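Glycine betaine/carnitine/choline ABC transporter (Staphylococcus aureus subsp. aureus Mu50, PDB 3O66) probably serves as the substrate-binding component of an ABC importer, capturing quaternary ammonium compounds such as glycine betaine, carnitine or choline for uptake. Local coordinates at residues A[85-90]-A[213-218]; A[117-122]-A[191-196]; A[132-137]-A[164-169]; A[143-148]-A[171-176]. One frame throughout, in Å; residues are numbered along the deposited sequence.

In the fold
Contacts 2 and 4 belong to one mixed five-stranded sheet: contact 2 is a buried antiparallel pairing in it, contact 4 the parallel pairing at its outer strand 172-176. Strands 192-196 and 144-148 are neighbours, so Gly146 of contact 4 bonds through its backbone to Val192 and Leu194 of contact 2. Contact 3 packs a loop and the end of helix 159-166 beside this sheet, with aromatic faces instead of backbone bonds, and its Val133 touches Phe118 of contact 2. Contact 1, at the surface, is the most polar, joining 85-90 to the chain that leads from this sheet to the other one through a lysine ammonium and two waters. The sequence loop it closes encloses the other three contacts.

Contact 1 of 4, residues A[85-90]-A[213-218]; sequences KDPKKA and DKQFFP
Lys85 meets the backbone of Gln215 and Phe216 in a polar surface contact, where the loop ahead of helix 87-102 packs against the crossover from strand 208-209 of one five-stranded sheet to strand 222-227 of the other. It therefore sits where the chain passes between the two lobes of the binding-protein fold. The evidence is a forked bond: Lys85 NZ donates to Gln215 O at 2.8 Å, lying in the carbonyl plane, and to Phe216 O at 3.2 Å from above that carbonyl's plane. Bends at chi2 (-56°) and chi4 (60°) fold the lysine chain over Gln215 O, while its CD lies 4.0 Å from Pro218 CA. Gln215 reaches back with its chain extended beyond CG, placing NE2 3.6 Å from Pro87 CD as the two side chains cross at about a right angle. Water extends the polar seam: one molecule donates to both Lys85 O and Phe217 O, and another accepts from Gln215 NE2 while donating to Asp86 OD1. Asp86 OD2 caps the helix, 2.9 Å from Lys89 N. Behind the seam, Phe216 packs on helix 159-166, Phe217 reaches Tyr116 and Phe118 of strand 116-120, and Ala90, in the first turn of helix 87-102, rests on Pro219.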
# COMPACT_ATOMS: atom_id res chain seq x y z
N LYS A 85 -12.24 6.84 9.59
CA LYS A 85 -11.45 7.81 8.77
C LYS A 85 -10.14 8.26 9.40
O LYS A 85 -9.17 8.46 8.66
CB LYS A 85 -12.28 9.05 8.37
CG LYS A 85 -13.55 8.76 7.53
CD LYS A 85 -13.20 7.96 6.26
CE LYS A 85 -14.35 7.91 5.26
NZ LYS A 85 -14.74 9.27 4.81
N ASP A 86 -10.11 8.46 10.72
CA ASP A 86 -8.91 8.95 11.41
C ASP A 86 -7.77 7.92 11.32
O ASP A 86 -7.98 6.75 11.66
CB ASP A 86 -9.21 9.23 12.89
CG ASP A 86 -7.97 9.69 13.66
OD1 ASP A 86 -7.48 10.80 13.36
OD2 ASP A 86 -7.49 8.96 14.55
N PRO A 87 -6.55 8.35 10.93
CA PRO A 87 -5.47 7.36 10.78
C PRO A 87 -5.13 6.57 12.07
O PRO A 87 -5.15 5.31 12.06
CB PRO A 87 -4.29 8.20 10.27
CG PRO A 87 -4.95 9.33 9.53
CD PRO A 87 -6.20 9.64 10.30
N LYS A 88 -4.86 7.28 13.16
CA LYS A 88 -4.54 6.63 14.43
C LYS A 88 -5.62 5.68 14.94
O LYS A 88 -5.31 4.57 15.35
CB LYS A 88 -4.14 7.64 15.51
CG LYS A 88 -2.77 8.31 15.30
CD LYS A 88 -2.33 9.11 16.55
CE LYS A 88 -3.30 10.24 16.93
NZ LYS A 88 -3.55 11.25 15.84
N LYS A 89 -6.88 6.11 14.94
CA LYS A 89 -7.97 5.27 15.48
C LYS A 89 -8.28 4.08 14.56
O LYS A 89 -8.68 3.01 15.05
CB LYS A 89 -9.23 6.11 15.71
CG LYS A 89 -9.15 7.07 16.90
CD LYS A 89 -10.52 7.73 17.10
CE LYS A 89 -10.41 9.21 17.37
NZ LYS A 89 -10.81 9.56 18.76
N ALA A 90 -8.10 4.26 13.25
CA ALA A 90 -8.25 3.14 12.31
C ALA A 90 -7.20 2.08 12.58
O ALA A 90 -7.49 0.88 12.50
CB ALA A 90 -8.14 3.63 10.83
N ASP A 213 -7.50 16.09 2.01
CA ASP A 213 -7.66 16.95 3.18
C ASP A 213 -8.98 16.74 3.93
O ASP A 213 -9.07 17.05 5.12
CB ASP A 213 -7.52 18.42 2.79
CG ASP A 213 -8.49 18.82 1.68
OD1 ASP A 213 -8.20 18.52 0.50
OD2 ASP A 213 -9.56 19.41 1.99
N LYS A 214 -10.00 16.21 3.24
CA LYS A 214 -11.28 15.91 3.88
C LYS A 214 -11.44 14.44 4.32
O LYS A 214 -12.48 14.06 4.84
CB LYS A 214 -12.45 16.33 2.97
CG LYS A 214 -12.59 17.85 2.83
CD LYS A 214 -13.86 18.22 2.10
CE LYS A 214 -14.09 19.72 2.16
NZ LYS A 214 -15.50 19.98 2.62
N GLN A 215 -10.39 13.64 4.12
CA GLN A 215 -10.41 12.20 4.45
C GLN A 215 -11.64 11.49 3.86
O GLN A 215 -12.36 10.75 4.57
CB GLN A 215 -10.33 11.94 5.97
CG GLN A 215 -9.11 12.55 6.63
CD GLN A 215 -9.09 12.38 8.15
OE1 GLN A 215 -10.14 12.32 8.82
NE2 GLN A 215 -7.89 12.33 8.70
N PHE A 216 -11.90 11.75 2.58
CA PHE A 216 -12.94 11.06 1.86
C PHE A 216 -12.61 9.57 1.81
O PHE A 216 -13.51 8.75 1.91
CB PHE A 216 -13.08 11.61 0.44
CG PHE A 216 -14.04 10.84 -0.41
CD1 PHE A 216 -15.41 10.93 -0.20
CD2 PHE A 216 -13.57 10.00 -1.41
CE1 PHE A 216 -16.32 10.19 -0.98
CE2 PHE A 216 -14.46 9.27 -2.20
CZ PHE A 216 -15.84 9.36 -1.98
N PHE A 217 -11.32 9.24 1.64
CA PHE A 217 -10.89 7.86 1.69
C PHE A 217 -10.42 7.45 3.07
O PHE A 217 -9.80 8.26 3.80
CB PHE A 217 -9.76 7.58 0.71
CG PHE A 217 -10.10 7.88 -0.73
CD1 PHE A 217 -11.01 7.09 -1.44
CD2 PHE A 217 -9.46 8.93 -1.41
CE1 PHE A 217 -11.30 7.36 -2.80
CE2 PHE A 217 -9.76 9.22 -2.76
CZ PHE A 217 -10.68 8.42 -3.44
N PRO A 218 -10.67 6.19 3.45
CA PRO A 218 -10.17 5.78 4.75
C PRO A 218 -8.68 5.45 4.59
O PRO A 218 -8.20 5.38 3.46
CB PRO A 218 -11.01 4.53 5.07
CG PRO A 218 -11.37 3.97 3.70
CD PRO A 218 -11.54 5.17 2.82
O HOH W 1 -8.41 8.82 5.89
O HOH W 2 -8.16 12.56 11.56

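Contact 2 of 4, residues A[117-122]-A[191-196]; sequences AFMVTK and DVALGY
The Phe118 ring carries Leu194 CD1 over one face and has Val192 CG1 at its edge, near the ring plane. The methyl sits 3.7 Å from the ring centroid and only 7° off the normal, a well-centred CH-pi contact. These groups lie on an antiparallel pairing of strands 116-120 and 192-196, inside the mixed sheet of one lobe of a periplasmic-binding-protein fold. Phe118 and Leu194 form a non-hydrogen-bonded pair, their CA atoms 4.4 Å apart, flanked by the hydrogen-bonded pairs Ala117 with Gly195 and Met119 with Ala193. Each flanking pair makes two backbone bonds; that from Gly195 N to Ala117 O measures 2.9 Å. CA-H...O contacts fill in between them, including Phe118 CA to Ala193 O at 3.2 Å. On the face of Met119 and Ala193, the selenomethionine chain bends at chi3 (69°), which turns CE toward the strand end, 3.6 Å from Tyr196 O. Helix 181-186 covers this face through Tyr182 and Leu185, whereas Phe118 on the other meets Phe162. Toward Asp191, Val120 and Val192 run side by side, Val120 CG1 touching Val192 CG2. There a water bridges the separating chains, accepting from Thr121 N at 3.0 Å and donating to Asp191 O at 2.6 Å.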
# COMPACT_ATOMS: atom_id res chain seq x y z
N ALA A 117 -5.76 8.00 -4.69
CA ALA A 117 -5.35 9.36 -4.47
C ALA A 117 -5.41 10.09 -5.78
O ALA A 117 -5.07 9.54 -6.83
CB ALA A 117 -3.89 9.39 -3.91
N PHE A 118 -5.79 11.36 -5.71
CA PHE A 118 -5.79 12.24 -6.86
C PHE A 118 -4.39 12.72 -7.10
O PHE A 118 -3.66 13.02 -6.16
CB PHE A 118 -6.72 13.44 -6.66
CG PHE A 118 -8.17 13.05 -6.61
CD1 PHE A 118 -8.89 12.89 -7.78
CD2 PHE A 118 -8.77 12.74 -5.39
CE1 PHE A 118 -10.23 12.49 -7.74
CE2 PHE A 118 -10.11 12.32 -5.34
CZ PHE A 118 -10.83 12.19 -6.52
N MSE A 119 -4.01 12.79 -8.37
CA MSE A 119 -2.63 13.13 -8.73
C MSE A 119 -2.58 13.87 -10.05
O MSE A 119 -3.49 13.73 -10.90
CB MSE A 119 -1.71 11.92 -8.72
CG MSE A 119 -2.18 10.80 -9.67
SE MSE A 119 -1.12 9.18 -9.47
CE MSE A 119 -1.76 8.68 -7.69
N VAL A 120 -1.54 14.69 -10.17
CA VAL A 120 -1.35 15.57 -11.32
C VAL A 120 0.11 15.57 -11.73
O VAL A 120 0.96 15.06 -10.98
CB VAL A 120 -1.82 17.02 -11.02
CG1 VAL A 120 -3.29 17.03 -10.67
CG2 VAL A 120 -0.92 17.73 -9.91
N THR A 121 0.43 16.15 -12.88
CA THR A 121 1.84 16.33 -13.24
C THR A 121 2.44 17.49 -12.42
O THR A 121 1.71 18.35 -11.90
CB THR A 121 2.04 16.71 -14.70
OG1 THR A 121 1.38 17.97 -14.94
CG2 THR A 121 1.52 15.59 -15.69
N LYS A 122 3.77 17.56 -12.39
CA LYS A 122 4.45 18.71 -11.77
C LYS A 122 4.11 20.03 -12.45
O LYS A 122 3.96 21.05 -11.78
CB LYS A 122 5.96 18.49 -11.69
CG LYS A 122 6.68 18.44 -13.04
CD LYS A 122 8.19 18.51 -12.85
CE LYS A 122 8.91 17.95 -14.08
NZ LYS A 122 8.26 16.67 -14.49
N ASP A 191 -5.78 15.77 -16.99
CA ASP A 191 -5.20 16.79 -16.13
C ASP A 191 -5.05 16.27 -14.70
O ASP A 191 -4.15 16.69 -13.97
CB ASP A 191 -6.06 18.04 -16.15
CG ASP A 191 -6.21 18.62 -17.56
OD1 ASP A 191 -5.17 18.90 -18.22
OD2 ASP A 191 -7.36 18.76 -18.02
N VAL A 192 -5.96 15.37 -14.33
CA VAL A 192 -6.02 14.78 -12.98
C VAL A 192 -6.38 13.29 -13.12
O VAL A 192 -7.24 12.91 -13.96
CB VAL A 192 -7.09 15.50 -12.11
CG1 VAL A 192 -7.10 14.94 -10.67
CG2 VAL A 192 -6.87 17.00 -12.07
N ALA A 193 -5.75 12.44 -12.29
CA ALA A 193 -6.02 11.01 -12.28
C ALA A 193 -6.30 10.61 -10.84
O ALA A 193 -5.69 11.16 -9.90
CB ALA A 193 -4.81 10.23 -12.83
N LEU A 194 -7.24 9.69 -10.66
CA LEU A 194 -7.37 9.00 -9.39
C LEU A 194 -6.59 7.68 -9.52
O LEU A 194 -7.05 6.72 -10.15
CB LEU A 194 -8.84 8.73 -9.08
CG LEU A 194 -9.08 8.10 -7.69
CD1 LEU A 194 -8.66 9.05 -6.52
CD2 LEU A 194 -10.53 7.77 -7.63
N GLY A 195 -5.40 7.64 -8.94
CA GLY A 195 -4.44 6.51 -9.15
C GLY A 195 -4.17 5.86 -7.82
O GLY A 195 -4.78 6.23 -6.83
N TYR A 196 -3.30 4.86 -7.77
CA TYR A 196 -2.85 4.33 -6.49
C TYR A 196 -1.61 5.10 -6.03
O TYR A 196 -0.71 5.38 -6.84
CB TYR A 196 -2.48 2.86 -6.64
CG TYR A 196 -3.66 1.93 -6.59
CD1 TYR A 196 -4.36 1.73 -5.39
CD2 TYR A 196 -4.06 1.22 -7.73
CE1 TYR A 196 -5.45 0.85 -5.33
CE2 TYR A 196 -5.13 0.34 -7.67
CZ TYR A 196 -5.82 0.16 -6.49
OH TYR A 196 -6.88 -0.71 -6.45
O HOH W 3 -1.68 17.04 -14.80

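Contact 3 of 4, residues A[132-137]-A[164-169]; sequences TVSDLA and KEYGFD
With chi1 at 172°, Val133 carries CG1 opposite its backbone N and over the face of Tyr166, while Phe168, its CG set between backbone N and carbonyl carbon (chi1 61°), directs its ring at Leu136 and Ala137. The contact joins a 3-10 turn, introduced by an ST motif at Thr132, to the C-terminal end of helix 159-166 in one lobe of the binding-protein fold. Thr132 OG1 accepts from Asp135 N, and Asp135 OD2 in return receives Thr132 N, fixing the start of the turn. Across the interface, Val133 CG1 stands 3.7 Å from the Tyr166 centroid, 14° off the normal, with the two side chains crossing at about a right angle. Ser134 OG approaches the edge of the same ring, 3.4 Å from Tyr166 CE1, but its hydrogen-bond partner is Asp213. The Tyr166 hydroxyl is likewise engaged beyond the contact, by Asp212 and Lys214 N, which ties the helix end to the loop after strand 208-209. Gly167, with positive phi, is the first residue to leave helical backbone angles and turns the chain toward Phe168. That second ring packs with its face against the turn's backbone: Ala137 CA lies over it, displaced toward the rim, and Leu136 CB touches the far end of the ring, 3.8 Å from Phe168 CZ.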
# COMPACT_ATOMS: atom_id res chain seq x y z
N THR A 132 -3.53 20.00 -2.11
CA THR A 132 -4.63 19.21 -1.57
C THR A 132 -5.69 19.00 -2.63
O THR A 132 -5.71 19.67 -3.67
CB THR A 132 -5.31 19.91 -0.34
OG1 THR A 132 -6.08 21.04 -0.79
CG2 THR A 132 -4.26 20.32 0.73
N VAL A 133 -6.58 18.05 -2.37
CA VAL A 133 -7.68 17.79 -3.29
C VAL A 133 -8.59 19.02 -3.36
O VAL A 133 -9.05 19.41 -4.45
CB VAL A 133 -8.45 16.53 -2.87
CG1 VAL A 133 -9.70 16.37 -3.71
CG2 VAL A 133 -7.54 15.28 -2.99
N SER A 134 -8.82 19.65 -2.21
CA SER A 134 -9.59 20.92 -2.22
C SER A 134 -8.98 22.01 -3.14
O SER A 134 -9.71 22.81 -3.70
CB SER A 134 -9.82 21.44 -0.79
OG SER A 134 -10.69 20.56 -0.06
N ASP A 135 -7.66 22.05 -3.31
CA ASP A 135 -7.03 23.04 -4.21
C ASP A 135 -7.56 22.94 -5.65
O ASP A 135 -7.48 23.91 -6.43
CB ASP A 135 -5.51 22.91 -4.18
CG ASP A 135 -4.92 23.35 -2.86
OD1 ASP A 135 -5.52 24.18 -2.15
OD2 ASP A 135 -3.82 22.86 -2.52
N LEU A 136 -8.13 21.80 -6.01
CA LEU A 136 -8.73 21.64 -7.34
C LEU A 136 -10.04 22.42 -7.53
O LEU A 136 -10.44 22.67 -8.68
CB LEU A 136 -9.01 20.17 -7.62
CG LEU A 136 -7.81 19.24 -7.72
CD1 LEU A 136 -8.26 17.78 -7.70
CD2 LEU A 136 -6.99 19.53 -8.98
N ALA A 137 -10.71 22.80 -6.43
CA ALA A 137 -12.08 23.34 -6.48
C ALA A 137 -12.29 24.43 -7.54
O ALA A 137 -13.25 24.34 -8.31
CB ALA A 137 -12.54 23.84 -5.13
N LYS A 164 -20.21 15.18 -3.65
CA LYS A 164 -20.97 15.67 -2.50
C LYS A 164 -20.03 16.16 -1.38
O LYS A 164 -20.15 17.29 -0.91
CB LYS A 164 -21.93 14.58 -2.00
CG LYS A 164 -22.94 15.03 -0.94
CD LYS A 164 -24.15 14.09 -0.81
CE LYS A 164 -23.80 12.73 -0.21
NZ LYS A 164 -24.99 12.09 0.48
N GLU A 165 -19.09 15.30 -0.99
CA GLU A 165 -18.07 15.61 0.02
C GLU A 165 -17.21 16.83 -0.32
O GLU A 165 -17.12 17.78 0.48
CB GLU A 165 -17.15 14.40 0.25
CG GLU A 165 -16.11 14.59 1.36
CD GLU A 165 -16.71 14.50 2.75
OE1 GLU A 165 -17.12 13.38 3.15
OE2 GLU A 165 -16.78 15.54 3.45
N TYR A 166 -16.57 16.81 -1.49
CA TYR A 166 -15.63 17.86 -1.84
C TYR A 166 -16.27 19.13 -2.41
O TYR A 166 -15.69 20.21 -2.30
CB TYR A 166 -14.51 17.30 -2.71
CG TYR A 166 -13.33 16.79 -1.88
CD1 TYR A 166 -12.37 17.67 -1.39
CD2 TYR A 166 -13.22 15.43 -1.56
CE1 TYR A 166 -11.30 17.24 -0.63
CE2 TYR A 166 -12.11 14.96 -0.78
CZ TYR A 166 -11.18 15.88 -0.32
OH TYR A 166 -10.09 15.50 0.44
N GLY A 167 -17.46 19.02 -2.99
CA GLY A 167 -18.21 20.21 -3.41
C GLY A 167 -17.83 20.77 -4.76
O GLY A 167 -18.07 21.95 -5.04
N PHE A 168 -17.24 19.93 -5.62
CA PHE A 168 -16.94 20.33 -6.99
C PHE A 168 -16.95 19.14 -7.96
O PHE A 168 -16.99 17.98 -7.53
CB PHE A 168 -15.62 21.12 -7.07
CG PHE A 168 -14.40 20.35 -6.62
CD1 PHE A 168 -13.74 19.48 -7.49
CD2 PHE A 168 -13.90 20.51 -5.33
CE1 PHE A 168 -12.62 18.78 -7.09
CE2 PHE A 168 -12.75 19.81 -4.91
CZ PHE A 168 -12.12 18.93 -5.78
N ASP A 169 -16.96 19.43 -9.26
CA ASP A 169 -16.90 18.35 -10.23
C ASP A 169 -16.02 18.71 -11.43
O ASP A 169 -15.52 19.83 -11.54
CB ASP A 169 -18.30 17.80 -10.60
CG ASP A 169 -19.02 18.62 -11.66
OD1 ASP A 169 -18.71 19.80 -11.87
OD2 ASP A 169 -19.96 18.04 -12.28

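Contact 4 of 4, residues A[143-148]-A[171-176]; sequences LRLGMD and GTVRPM
Met147 packs on Val173 where a buried inner strand, with Leu145, Gly146 and Met147, pairs in parallel with an edge strand whose Thr172, Arg174 and Pro175 are exposed. Strand 144-148, helix 159-166 and strand 172-176 follow one another, so the pairing closes a beta-alpha-beta unit at the sheet edge. The strands run at 24° to each other, their axes 4.6 Å apart at closest. Backbone bonds alternate regularly between them: Leu145 N gives to Thr172 O at 2.9 Å, and Arg174 N to Leu145 O at 2.8 Å. Met176 N continues the series to Met147 O, while Met147 N donates to Arg174 O at a longer 3.2 Å, from above the carbonyl plane. The selenomethionine chain of Met147 turns at chi2 (-81°) and again at chi3 across to the neighbouring strand, bringing CE 3.8 Å from Val173 CB; Tyr159 of helix 159-166 covers both residues. On the other face Gly146 has no side chain, and Met176 SE comes within 4.2 Å of its CA. The same selenium lies above one face of the Arg174 guanidinium, offset toward its rim. At the Gly171 end the bonding is weaker: its N makes a weak bond to Leu143 O, an atom that also accepts from Thr172 N. A water hydrogen-bonded with Thr172 OG1 makes a further weak bond to that carbonyl. Arg144 runs alongside Thr172, CG 4.0 Å from CB, before its guanidinium leaves for a salt bridge with Asp191. The edge strand is thus held chiefly by backbone hydrogen bonds, with apolar side-chain contact on the Met147 face and the arginine side chains set on the other.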
# COMPACT_ATOMS: atom_id res chain seq x y z
N LEU A 143 -11.05 20.97 -16.12
CA LEU A 143 -10.05 19.88 -16.09
C LEU A 143 -10.62 18.52 -16.51
O LEU A 143 -11.81 18.28 -16.36
CB LEU A 143 -9.42 19.78 -14.69
CG LEU A 143 -8.59 21.00 -14.24
CD1 LEU A 143 -8.04 20.84 -12.80
CD2 LEU A 143 -7.45 21.31 -15.21
N ARG A 144 -9.76 17.64 -17.04
CA ARG A 144 -10.11 16.27 -17.41
C ARG A 144 -9.63 15.31 -16.29
O ARG A 144 -8.42 15.27 -15.99
CB ARG A 144 -9.43 15.90 -18.75
CG ARG A 144 -9.83 16.80 -19.93
CD ARG A 144 -8.82 16.70 -21.09
NE ARG A 144 -7.51 17.20 -20.66
CZ ARG A 144 -6.38 17.05 -21.36
NH1 ARG A 144 -6.39 16.43 -22.52
NH2 ARG A 144 -5.24 17.54 -20.88
N LEU A 145 -10.58 14.60 -15.67
CA LEU A 145 -10.30 13.52 -14.69
C LEU A 145 -10.36 12.10 -15.31
O LEU A 145 -11.32 11.77 -16.00
CB LEU A 145 -11.29 13.58 -13.52
CG LEU A 145 -11.17 12.52 -12.41
CD1 LEU A 145 -9.82 12.61 -11.66
CD2 LEU A 145 -12.34 12.67 -11.42
N GLY A 146 -9.34 11.29 -15.03
CA GLY A 146 -9.36 9.84 -15.34
C GLY A 146 -9.44 9.07 -14.03
O GLY A 146 -8.73 9.42 -13.07
N MSE A 147 -10.30 8.06 -13.97
CA MSE A 147 -10.40 7.20 -12.77
C MSE A 147 -10.66 5.75 -13.19
O MSE A 147 -11.10 5.51 -14.32
CB MSE A 147 -11.55 7.68 -11.86
CG MSE A 147 -12.91 7.45 -12.43
SE MSE A 147 -13.33 8.84 -13.71
CE MSE A 147 -14.56 9.82 -12.51
N ASP A 148 -10.42 4.79 -12.30
CA ASP A 148 -10.82 3.41 -12.54
C ASP A 148 -12.31 3.34 -12.88
O ASP A 148 -13.12 3.99 -12.22
CB ASP A 148 -10.59 2.53 -11.31
CG ASP A 148 -10.90 1.07 -11.59
OD1 ASP A 148 -10.09 0.39 -12.26
OD2 ASP A 148 -11.98 0.61 -11.20
N GLY A 171 -14.76 18.93 -15.51
CA GLY A 171 -15.28 19.32 -16.82
C GLY A 171 -15.53 18.11 -17.69
O GLY A 171 -16.53 18.04 -18.40
N THR A 172 -14.59 17.16 -17.62
CA THR A 172 -14.67 15.88 -18.31
C THR A 172 -14.27 14.78 -17.33
O THR A 172 -13.34 14.96 -16.54
CB THR A 172 -13.68 15.84 -19.51
OG1 THR A 172 -13.95 16.97 -20.36
CG2 THR A 172 -13.82 14.51 -20.34
N VAL A 173 -14.98 13.65 -17.36
CA VAL A 173 -14.55 12.43 -16.64
C VAL A 173 -14.35 11.27 -17.62
O VAL A 173 -15.09 11.12 -18.58
CB VAL A 173 -15.50 12.00 -15.46
CG1 VAL A 173 -15.53 13.05 -14.37
CG2 VAL A 173 -16.86 11.72 -15.96
N ARG A 174 -13.33 10.47 -17.36
CA ARG A 174 -12.99 9.36 -18.23
C ARG A 174 -12.78 8.10 -17.36
O ARG A 174 -11.70 7.89 -16.81
CB ARG A 174 -11.72 9.71 -19.03
CG ARG A 174 -11.32 8.62 -19.98
CD ARG A 174 -10.09 9.01 -20.81
NE ARG A 174 -9.54 7.81 -21.43
CZ ARG A 174 -8.29 7.70 -21.87
NH1 ARG A 174 -7.45 8.75 -21.79
NH2 ARG A 174 -7.88 6.56 -22.39
N PRO A 175 -13.82 7.26 -17.23
CA PRO A 175 -13.62 5.98 -16.48
C PRO A 175 -12.84 4.99 -17.34
O PRO A 175 -13.19 4.80 -18.50
CB PRO A 175 -15.05 5.48 -16.22
CG PRO A 175 -15.97 6.66 -16.57
CD PRO A 175 -15.22 7.48 -17.60
N MSE A 176 -11.78 4.40 -16.79
CA MSE A 176 -10.82 3.63 -17.60
C MSE A 176 -10.06 2.62 -16.72
O MSE A 176 -10.32 2.54 -15.54
CB MSE A 176 -9.80 4.57 -18.28
CG MSE A 176 -9.09 5.52 -17.25
SE MSE A 176 -8.13 6.94 -18.12
CE MSE A 176 -6.59 5.95 -18.75
O HOH W 4 -12.68 19.41 -19.22